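Local structure of packaging enzyme P4 (Pseudomonas phage phi13, 4BLP) at residues Arg142-Ser146 and Gly147-Val151; Ser160-Leu163 and Asn164-Pro168; Pro113-Asn117 and Val118-Thr122. The protein probably acts as a hexameric RecA-type motor that hydrolyses nucleoside triphosphates to drive packaging of the viral RNA into the phage procapsid. One frame throughout, in Å; residues are numbered along the deposited sequence.

Contact 1: residues Arg142-Ser146 and Gly147-Val151; sequences RNHLS and GLHVV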
ATOM      1  N   ARG D 142      -4.453  37.737 -27.776  1.00 17.48           N
ATOM      2  CA  ARG D 142      -3.206  38.490 -27.858  1.00 17.98           C
ATOM      3  C   ARG D 142      -2.458  38.621 -26.540  1.00 21.02           C
ATOM      4  O   ARG D 142      -1.249  38.860 -26.560  1.00 19.50           O
ATOM      5  CB  ARG D 142      -3.489  39.908 -28.404  1.00 21.88           C
ATOM      6  CG  ARG D 142      -3.876  39.888 -29.878  1.00 44.26           C
ATOM      7  CD  ARG D 142      -4.054  41.276 -30.425  1.00 69.57           C
ATOM      8  NE  ARG D 142      -4.503  41.209 -31.810  1.00 87.91           N
ATOM      9  CZ  ARG D 142      -4.996  42.238 -32.482  1.00107.43           C
ATOM     10  NH1 ARG D 142      -5.107  43.428 -31.902  1.00 96.60           N
ATOM     11  NH2 ARG D 142      -5.383  42.089 -33.740  1.00 96.89           N
ATOM     12  N   ASN D 143      -3.158  38.464 -25.400  1.00 15.00           N
ATOM     13  CA  ASN D 143      -2.572  38.732 -24.093  1.00 13.34           C
ATOM     14  C   ASN D 143      -2.798  37.593 -23.108  1.00 13.43           C
ATOM     15  O   ASN D 143      -3.164  37.827 -21.958  1.00 13.65           O
ATOM     16  CB  ASN D 143      -3.175  40.039 -23.548  1.00 15.79           C
ATOM     17  CG  ASN D 143      -4.685  40.000 -23.378  1.00 23.28           C
ATOM     18  OD1 ASN D 143      -5.397  39.162 -23.966  1.00 19.31           O
ATOM     19  ND2 ASN D 143      -5.176  40.861 -22.508  1.00 20.90           N
ATOM     20  N   HIS D 144      -2.460  36.371 -23.536  1.00 11.11           N
ATOM     21  CA  HIS D 144      -2.545  35.183 -22.669  1.00 10.22           C
ATOM     22  C   HIS D 144      -1.543  35.364 -21.529  1.00 13.38           C
ATOM     23  O   HIS D 144      -0.396  35.752 -21.797  1.00 13.36           O
ATOM     24  CB  HIS D 144      -2.222  33.939 -23.520  1.00 10.32           C
ATOM     25  CG  HIS D 144      -2.619  32.613 -22.932  1.00 11.60           C
ATOM     26  ND1 HIS D 144      -2.178  32.212 -21.677  1.00 12.94           N
ATOM     27  CD2 HIS D 144      -3.376  31.628 -23.469  1.00 12.46           C
ATOM     28  CE1 HIS D 144      -2.682  30.993 -21.484  1.00 12.73           C
ATOM     29  NE2 HIS D 144      -3.428  30.604 -22.525  1.00 12.06           N
ATOM     30  N   LEU D 145      -1.940  35.118 -20.255  1.00 11.44           N
ATOM     31  CA  LEU D 145      -0.918  35.226 -19.194  1.00 11.39           C
ATOM     32  C   LEU D 145       0.145  34.143 -19.356  1.00 12.04           C
ATOM     33  O   LEU D 145      -0.116  33.083 -19.949  1.00 12.17           O
ATOM     34  CB  LEU D 145      -1.555  35.057 -17.794  1.00 12.88           C
ATOM     35  CG  LEU D 145      -2.404  36.257 -17.304  1.00 18.09           C
ATOM     36  CD1 LEU D 145      -3.009  35.926 -15.931  1.00 18.04           C
ATOM     37  CD2 LEU D 145      -1.571  37.555 -17.226  1.00 18.75           C
ATOM     38  N   SER D 146       1.339  34.394 -18.790  1.00 10.33           N
ATOM     39  CA  SER D 146       2.362  33.368 -18.725  1.00  9.42           C
ATOM     40  C   SER D 146       1.818  32.222 -17.855  1.00 11.26           C
ATOM     41  O   SER D 146       1.039  32.454 -16.921  1.00 11.44           O
ATOM     42  CB  SER D 146       3.641  33.927 -18.115  1.00 11.65           C
ATOM     43  OG  SER D 146       4.187  34.947 -18.930  1.00 12.04           O
ATOM     44  N   GLY D 147       2.225  31.015 -18.189  1.00  9.10           N
ATOM     45  CA  GLY D 147       1.756  29.815 -17.502  1.00  8.91           C
ATOM     46  C   GLY D 147       1.741  28.653 -18.469  1.00 11.41           C
ATOM     47  O   GLY D 147       2.551  28.581 -19.393  1.00 11.44           O
ATOM     48  N   LEU D 148       0.793  27.743 -18.253  1.00  8.38           N
ATOM     49  CA  LEU D 148       0.606  26.557 -19.060  1.00  7.98           C
ATOM     50  C   LEU D 148      -0.763  26.605 -19.665  1.00 10.93           C
ATOM     51  O   LEU D 148      -1.726  26.923 -18.954  1.00 10.60           O
ATOM     52  CB  LEU D 148       0.756  25.334 -18.116  1.00  8.25           C
ATOM     53  CG  LEU D 148       0.479  23.949 -18.692  1.00 12.98           C
ATOM     54  CD1 LEU D 148       1.494  23.600 -19.839  1.00 12.71           C
ATOM     55  CD2 LEU D 148       0.560  22.877 -17.576  1.00  9.94           C
ATOM     56  N   HIS D 149      -0.861  26.284 -20.969  1.00  8.74           N
ATOM     57  CA  HIS D 149      -2.149  26.166 -21.672  1.00  8.59           C
ATOM     58  C   HIS D 149      -2.301  24.701 -22.024  1.00 12.57           C
ATOM     59  O   HIS D 149      -1.451  24.170 -22.729  1.00 11.42           O
ATOM     60  CB  HIS D 149      -2.196  27.031 -22.953  1.00  9.09           C
ATOM     61  CG  HIS D 149      -3.548  27.027 -23.599  1.00 11.40           C
ATOM     62  ND1 HIS D 149      -4.389  28.121 -23.499  1.00 12.95           N
ATOM     63  CD2 HIS D 149      -4.184  26.044 -24.287  1.00 13.06           C
ATOM     64  CE1 HIS D 149      -5.492  27.789 -24.163  1.00 12.62           C
ATOM     65  NE2 HIS D 149      -5.426  26.548 -24.643  1.00 12.09           N
ATOM     66  N   VAL D 150      -3.337  24.037 -21.555  1.00  8.58           N
ATOM     67  CA  VAL D 150      -3.457  22.621 -21.901  1.00  8.92           C
ATOM     68  C   VAL D 150      -4.547  22.419 -22.943  1.00 13.90           C
ATOM     69  O   VAL D 150      -5.585  23.096 -22.915  1.00 14.07           O
ATOM     70  CB  VAL D 150      -3.686  21.712 -20.662  1.00 15.17           C
ATOM     71  CG1 VAL D 150      -2.495  21.800 -19.701  1.00 14.83           C
ATOM     72  CG2 VAL D 150      -4.979  22.075 -19.954  1.00 15.93           C
ATOM     73  N   VAL D 151      -4.324  21.467 -23.842  1.00 11.31           N
ATOM     74  CA  VAL D 151      -5.269  21.091 -24.888  1.00 11.52           C
ATOM     75  C   VAL D 151      -5.742  19.714 -24.509  1.00 12.77           C
ATOM     76  O   VAL D 151      -4.948  18.789 -24.491  1.00 11.12           O
ATOM     77  CB  VAL D 151      -4.604  21.148 -26.296  1.00 13.93           C
ATOM     78  CG1 VAL D 151      -5.581  20.668 -27.396  1.00 15.54           C
ATOM     79  CG2 VAL D 151      -4.099  22.570 -26.574  1.00 14.80           C
TER
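Where the chain turns into strand 147-152 of the central mixed sheet, H144 and H149 meet ring to ring. NE2 of H144 and ND1 of H149 lie 2.8 Å apart in a hydrogen bond, and each ring offers its edge, so neither covers the other's face. The centroids are 5.1 Å apart and the planes are turned 59° against each other. Both side chains start with CG anti to the backbone N (chi1 -164° and -174°), which brings the two rings together across the bend at L145-G147. The far nitrogen of H144 is used too: ND1 donates to L145 O at 2.8 Å, along a carbonyl lone pair and close to the ring plane, which fixes the imidazole's rotation. NE2 of H149 bonds T281 OG1 on the neighbouring parallel strand 279-284, and W139 packs edge-to-face with the same ring. Strand 147-152, which in a RecA-like core would lead into the P-loop, begins at G147, whose backbone makes hydrogen bonds to V251 and to L253, at the start of strand 252-257. The hydroxyl of S146 is bonded to S135 O, while H144 also packs on L252 and I293.

Contact 2: residues Ser160-Leu163 and Asn164-Pro168; sequences SKWL and NAQTP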
ATOM      1  N   SER D 160      -3.488  16.621 -31.645  1.00 24.76           N
ATOM      2  CA  SER D 160      -2.304  16.862 -32.487  1.00 24.07           C
ATOM      3  C   SER D 160      -2.651  17.605 -33.758  1.00 28.34           C
ATOM      4  O   SER D 160      -1.905  18.507 -34.150  1.00 30.00           O
ATOM      5  CB  SER D 160      -1.623  15.542 -32.855  1.00 27.29           C
ATOM      6  OG  SER D 160      -1.130  14.941 -31.677  1.00 34.89           O
ATOM      7  N   LYS D 161      -3.762  17.227 -34.417  1.00 23.90           N
ATOM      8  CA  LYS D 161      -4.209  17.833 -35.664  1.00 23.75           C
ATOM      9  C   LYS D 161      -4.600  19.285 -35.428  1.00 27.84           C
ATOM     10  O   LYS D 161      -4.239  20.154 -36.228  1.00 29.20           O
ATOM     11  CB  LYS D 161      -5.386  17.044 -36.263  1.00 26.53           C
ATOM     12  CG  LYS D 161      -5.764  17.483 -37.666  1.00 41.30           C
ATOM     13  CD  LYS D 161      -6.868  16.622 -38.269  1.00 56.40           C
ATOM     14  CE  LYS D 161      -7.462  17.261 -39.502  1.00 71.98           C
ATOM     15  NZ  LYS D 161      -8.738  16.613 -39.899  1.00 85.00           N
ATOM     16  N   TRP D 162      -5.370  19.556 -34.350  1.00 22.51           N
ATOM     17  CA  TRP D 162      -5.766  20.932 -34.051  1.00 20.49           C
ATOM     18  C   TRP D 162      -4.504  21.767 -33.720  1.00 20.15           C
ATOM     19  O   TRP D 162      -4.385  22.893 -34.191  1.00 20.42           O
ATOM     20  CB  TRP D 162      -6.761  20.982 -32.885  1.00 17.55           C
ATOM     21  CG  TRP D 162      -7.173  22.393 -32.569  1.00 17.53           C
ATOM     22  CD1 TRP D 162      -8.090  23.146 -33.245  1.00 20.65           C
ATOM     23  CD2 TRP D 162      -6.619  23.248 -31.549  1.00 16.38           C
ATOM     24  NE1 TRP D 162      -8.161  24.412 -32.699  1.00 19.85           N
ATOM     25  CE2 TRP D 162      -7.280  24.498 -31.645  1.00 20.35           C
ATOM     26  CE3 TRP D 162      -5.654  23.070 -30.534  1.00 16.50           C
ATOM     27  CZ2 TRP D 162      -6.975  25.579 -30.796  1.00 18.94           C
ATOM     28  CZ3 TRP D 162      -5.371  24.135 -29.681  1.00 15.66           C
ATOM     29  CH2 TRP D 162      -6.025  25.367 -29.813  1.00 16.42           C
ATOM     30  N   LEU D 163      -3.581  21.205 -32.934  1.00 17.54           N
ATOM     31  CA  LEU D 163      -2.340  21.904 -32.538  1.00 17.58           C
ATOM     32  C   LEU D 163      -1.501  22.270 -33.748  1.00 23.68           C
ATOM     33  O   LEU D 163      -1.062  23.411 -33.853  1.00 23.68           O
ATOM     34  CB  LEU D 163      -1.513  21.075 -31.534  1.00 17.25           C
ATOM     35  CG  LEU D 163      -2.003  21.169 -30.086  1.00 22.82           C
ATOM     36  CD1 LEU D 163      -1.414  20.046 -29.228  1.00 22.22           C
ATOM     37  CD2 LEU D 163      -1.673  22.511 -29.464  1.00 24.15           C
ATOM     38  N   ASN D 164      -1.344  21.333 -34.698  1.00 21.63           N
ATOM     39  CA  ASN D 164      -0.566  21.563 -35.915  1.00 23.10           C
ATOM     40  C   ASN D 164      -1.182  22.665 -36.754  1.00 26.67           C
ATOM     41  O   ASN D 164      -0.452  23.425 -37.396  1.00 28.29           O
ATOM     42  CB  ASN D 164      -0.426  20.277 -36.726  1.00 26.95           C
ATOM     43  CG  ASN D 164       0.549  19.305 -36.109  1.00 59.15           C
ATOM     44  OD1 ASN D 164       1.499  19.701 -35.417  1.00 55.97           O
ATOM     45  ND2 ASN D 164       0.333  18.012 -36.344  1.00 51.33           N
ATOM     46  N   ALA D 165      -2.521  22.798 -36.701  1.00 23.49           N
ATOM     47  CA  ALA D 165      -3.266  23.832 -37.421  1.00 24.81           C
ATOM     48  C   ALA D 165      -3.099  25.213 -36.788  1.00 26.32           C
ATOM     49  O   ALA D 165      -3.445  26.201 -37.422  1.00 25.83           O
ATOM     50  CB  ALA D 165      -4.748  23.465 -37.495  1.00 26.86           C
ATOM     51  N   GLN D 166      -2.535  25.300 -35.566  1.00 21.44           N
ATOM     52  CA  GLN D 166      -2.270  26.556 -34.884  1.00 21.05           C
ATOM     53  C   GLN D 166      -0.883  27.086 -35.274  1.00 27.63           C
ATOM     54  O   GLN D 166      -0.426  28.089 -34.731  1.00 29.39           O
ATOM     55  CB  GLN D 166      -2.382  26.421 -33.355  1.00 21.71           C
ATOM     56  CG  GLN D 166      -3.707  25.836 -32.860  1.00 21.31           C
ATOM     57  CD  GLN D 166      -4.897  26.495 -33.498  1.00 25.57           C
ATOM     58  OE1 GLN D 166      -5.127  27.695 -33.349  1.00 22.54           O
ATOM     59  NE2 GLN D 166      -5.647  25.731 -34.286  1.00 27.46           N
ATOM     60  N   THR D 167      -0.224  26.375 -36.179  1.00 25.22           N
ATOM     61  CA  THR D 167       1.104  26.628 -36.752  1.00 25.09           C
ATOM     62  C   THR D 167       2.113  27.019 -35.635  1.00 24.44           C
ATOM     63  O   THR D 167       2.612  28.150 -35.580  1.00 24.86           O
ATOM     64  CB  THR D 167       1.029  27.624 -37.928  1.00 40.81           C
ATOM     65  OG1 THR D 167       0.630  28.909 -37.443  1.00 47.50           O
ATOM     66  CG2 THR D 167       0.072  27.156 -39.009  1.00 39.13           C
ATOM     67  N   PRO D 168       2.395  26.084 -34.693  1.00 17.48           N
ATOM     68  CA  PRO D 168       3.422  26.380 -33.678  1.00 16.24           C
ATOM     69  C   PRO D 168       4.799  26.431 -34.333  1.00 17.69           C
ATOM     70  O   PRO D 168       4.953  25.970 -35.455  1.00 19.67           O
ATOM     71  CB  PRO D 168       3.326  25.174 -32.731  1.00 17.23           C
ATOM     72  CG  PRO D 168       2.875  24.050 -33.616  1.00 20.24           C
ATOM     73  CD  PRO D 168       1.939  24.676 -34.604  1.00 18.17           C
TER
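Q166 folds back over the last turn of helix 159-164 and lays its side chain on W162. Its CG, beside the backbone N at chi1 -54°, and the bend at the next torsion bring CG over the indole's six-membered ring, 3.7 Å from the centroid and almost on the ring normal, a CH-pi contact. The amide then runs nearly parallel to the ring, the planes 13° apart, with NE2 over the face and displaced toward the rim. One N-H of NE2 goes to W162 O at 3.1 Å, the acceptor lying in the amide plane, while OE1 takes a hydrogen bond from Q140 NE2. The amide thus has a partner at each end, which helps keep it flat against the ring.

The backbone carbonyls of the final turn are taken up in sequence. S160 O receives N164 N at 2.9 Å, and K161 O receives A165 N at 3.2 Å, both in the alpha-helical i to i+4 pattern. A165 N also reaches W162 O, weakly, so that carbonyl is shared with the Q166 amide. L163 O is then met by Q166 N at 2.9 Å, from above the carbonyl plane, an i to i+3 bond at the end of the helix. N164 to T167 then form a type I turn, with T167 N bonded to N164 O at 3.2 Å. CD of P168 sits 3.3 Å from L163 O.

L163 packs on V151, V211, V254 and A256, residues of the central sheet. T167 adopts positive phi as the chain leaves the helix for strand 170-173. The helix that ends here is the one following the probable P-loop (Walker A), to which S160 would belong, in the strand-loop-helix unit of P-loop NTPases.

Contact 3: residues Pro113-Asn117 and Val118-Thr122; sequences PQQNN and VLRAT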
ATOM      1  N   PRO D 113      16.871  17.185  -7.823  1.00  6.62           N
ATOM      2  CA  PRO D 113      17.951  17.391  -6.824  1.00  7.21           C
ATOM      3  C   PRO D 113      18.146  16.073  -6.092  1.00 11.57           C
ATOM      4  O   PRO D 113      17.158  15.388  -5.749  1.00 10.99           O
ATOM      5  CB  PRO D 113      17.419  18.507  -5.918  1.00  8.02           C
ATOM      6  CG  PRO D 113      15.880  18.329  -5.980  1.00  9.74           C
ATOM      7  CD  PRO D 113      15.628  17.893  -7.442  1.00  6.75           C
ATOM      8  N   GLN D 114      19.425  15.700  -5.874  1.00  8.77           N
ATOM      9  CA  GLN D 114      19.694  14.353  -5.360  1.00  9.20           C
ATOM     10  C   GLN D 114      19.934  14.252  -3.853  1.00 10.32           C
ATOM     11  O   GLN D 114      20.194  13.148  -3.340  1.00  9.92           O
ATOM     12  CB  GLN D 114      20.851  13.726  -6.148  1.00 11.08           C
ATOM     13  CG  GLN D 114      20.452  13.437  -7.644  1.00 12.11           C
ATOM     14  CD  GLN D 114      19.201  12.573  -7.806  1.00 16.85           C
ATOM     15  OE1 GLN D 114      18.894  11.698  -6.990  1.00 16.10           O
ATOM     16  NE2 GLN D 114      18.466  12.762  -8.872  1.00 13.85           N
ATOM     17  N   GLN D 115      19.692  15.358  -3.126  1.00  7.79           N
ATOM     18  CA  GLN D 115      19.698  15.296  -1.663  1.00  7.56           C
ATOM     19  C   GLN D 115      18.652  14.266  -1.212  1.00 10.15           C
ATOM     20  O   GLN D 115      17.494  14.299  -1.680  1.00 10.05           O
ATOM     21  CB  GLN D 115      19.303  16.692  -1.117  1.00  7.95           C
ATOM     22  CG  GLN D 115      18.834  16.711   0.359  1.00  7.22           C
ATOM     23  CD  GLN D 115      19.874  16.499   1.440  1.00 12.65           C
ATOM     24  OE1 GLN D 115      19.501  16.397   2.606  1.00 11.90           O
ATOM     25  NE2 GLN D 115      21.184  16.428   1.118  1.00 10.30           N
ATOM     26  N   ASN D 116      19.022  13.403  -0.287  1.00  9.25           N
ATOM     27  CA  ASN D 116      18.038  12.444   0.255  1.00  8.46           C
ATOM     28  C   ASN D 116      16.868  13.194   0.929  1.00 12.92           C
ATOM     29  O   ASN D 116      17.106  14.177   1.644  1.00 10.43           O
ATOM     30  CB  ASN D 116      18.724  11.543   1.300  1.00 11.88           C
ATOM     31  CG  ASN D 116      17.817  10.500   1.885  1.00 24.61           C
ATOM     32  OD1 ASN D 116      17.222   9.699   1.165  1.00 17.46           O
ATOM     33  ND2 ASN D 116      17.633  10.553   3.193  1.00 17.89           N
ATOM     34  N   ASN D 117      15.589  12.744   0.683  1.00 10.37           N
ATOM     35  CA  ASN D 117      14.423  13.375   1.356  0.58  9.62           C
ATOM     36  C   ASN D 117      14.457  14.891   1.216  1.00 10.67           C
ATOM     37  O   ASN D 117      14.216  15.635   2.185  1.00 10.26           O
ATOM     38  CB  ASN D 117      14.455  13.016   2.846  0.58 12.04           C
ATOM     39  CG  ASN D 117      14.184  11.568   3.110  0.58 23.59           C
ATOM     40  OD1 ASN D 117      13.610  10.873   2.270  0.58 13.82           O
ATOM     41  ND2 ASN D 117      14.544  11.112   4.303  0.58 19.50           N
ATOM     42  N   VAL D 118      14.741  15.375   0.003  1.00  8.33           N
ATOM     43  CA  VAL D 118      14.911  16.809  -0.252  1.00  7.73           C
ATOM     44  C   VAL D 118      13.638  17.649   0.030  1.00  9.91           C
ATOM     45  O   VAL D 118      13.766  18.827   0.340  1.00 11.12           O
ATOM     46  CB  VAL D 118      15.431  17.028  -1.696  1.00 10.27           C
ATOM     47  CG1 VAL D 118      14.346  16.718  -2.736  1.00  9.93           C
ATOM     48  CG2 VAL D 118      15.986  18.443  -1.871  1.00  9.40           C
ATOM     49  N   LEU D 119      12.448  17.061  -0.064  1.00  7.71           N
ATOM     50  CA  LEU D 119      11.238  17.865   0.185  1.00  7.83           C
ATOM     51  C   LEU D 119      10.811  17.934   1.672  1.00 10.70           C
ATOM     52  O   LEU D 119       9.756  18.518   1.985  1.00 10.68           O
ATOM     53  CB  LEU D 119      10.055  17.253  -0.621  1.00  6.92           C
ATOM     54  CG  LEU D 119      10.226  17.329  -2.155  1.00  8.73           C
ATOM     55  CD1 LEU D 119       9.082  16.571  -2.858  1.00 11.57           C
ATOM     56  CD2 LEU D 119      10.248  18.790  -2.633  1.00 10.86           C
ATOM     57  N   ARG D 120      11.628  17.379   2.580  1.00  9.40           N
ATOM     58  CA  ARG D 120      11.251  17.230   4.000  1.00 10.75           C
ATOM     59  C   ARG D 120      10.934  18.556   4.735  1.00 11.31           C
ATOM     60  O   ARG D 120      10.196  18.540   5.736  1.00 11.81           O
ATOM     61  CB  ARG D 120      12.362  16.480   4.760  1.00 10.85           C
ATOM     62  CG  ARG D 120      13.690  17.271   4.837  1.00 11.80           C
ATOM     63  CD  ARG D 120      14.704  16.392   5.558  1.00 12.06           C
ATOM     64  NE  ARG D 120      16.017  17.010   5.694  1.00  8.60           N
ATOM     65  CZ  ARG D 120      16.976  16.889   4.777  1.00 14.07           C
ATOM     66  NH1 ARG D 120      16.744  16.225   3.645  1.00 12.03           N
ATOM     67  NH2 ARG D 120      18.177  17.412   4.991  1.00 11.70           N
ATOM     68  N   ALA D 121      11.494  19.683   4.275  1.00  9.48           N
ATOM     69  CA  ALA D 121      11.277  20.958   4.981  1.00 11.07           C
ATOM     70  C   ALA D 121      10.152  21.772   4.324  1.00 12.48           C
ATOM     71  O   ALA D 121       9.830  22.845   4.813  1.00 10.97           O
ATOM     72  CB  ALA D 121      12.559  21.780   4.973  1.00 12.44           C
ATOM     73  N   THR D 122       9.598  21.267   3.216  1.00 11.09           N
ATOM     74  CA  THR D 122       8.566  21.956   2.418  1.00  9.45           C
ATOM     75  C   THR D 122       7.420  21.017   2.119  1.00 11.16           C
ATOM     76  O   THR D 122       7.226  20.618   0.958  1.00 10.37           O
ATOM     77  CB  THR D 122       9.197  22.450   1.078  1.00 10.31           C
ATOM     78  OG1 THR D 122       9.800  21.335   0.406  1.00 12.56           O
ATOM     79  CG2 THR D 122      10.218  23.587   1.285  1.00  9.79           C
TER
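R120 bends back on its own turn to reach Q115 because chi1 of 66° sets its CG between the backbone N and the carbonyl carbon, after which the chain runs extended to NE. Q115 meets it by leaving its backbone with CG anti to N and bending at chi2, 72°, which turns the amide oxygen to the arginine. The two nitrogens NH1 and NH2 then grip that single oxygen end-on: Q115 OE1 is 3.0 Å from R120 NH1, on a lone pair, and 2.9 Å from R120 NH2, somewhat tilted from the carbonyl plane. The oxygen lies close to the guanidinium plane, though the amide itself is turned 40° from it.

The second acceptor is N117 O. R120 N reaches it at 3.1 Å and R120 NH1 at 3.0 Å, from opposite faces of the carbonyl plane, so one oxygen ties both the backbone and the side-chain end of the arginine.

The backbone that makes this possible is a run of overlapping turns in the loop between strands 110-111 and 136-137: type II from Q115 to V118, then type I from N117 to R120 and again from L119 to T122. T122 N closes the last on L119 O at 3.0 Å.

Beside these polar groups V118 splits its methyls between two neighbours. CG1 touches P113 CG at 3.9 Å, the proline ring and the valine crossing at about a right angle, and CG2 lies 3.8 Å from Q115 CB. P113 and V118 also rest on P74 of strand 73-78. The other amide end of Q115, NE2, bonds G57 O and S43 O, while R120 NE donates to V39 O of a neighbouring subunit, whose Q114 NE2 bonds R120 O.

Overall arrangement
Contacts 1 and 2 are consecutive pieces of the RecA-like core, probably its nucleotide-binding part. Strand 147-152 passes through the likely P-loop into helix 159-164, and the two meet directly, with V151 CG2 3.7 Å from W162 CZ3 and 3.8 Å from L163 CD2. W139 ties them further, touching H149 of the one and both W162 and Q166 of the other. Contact 3 comes earlier in the chain and lies across the chain's centre from both: its centre is about 30 Å from that of contact 1 and about 39 Å from that of contact 2. It belongs to a subunit boundary of the hexamer, whereas no other protein chain touches contact 2.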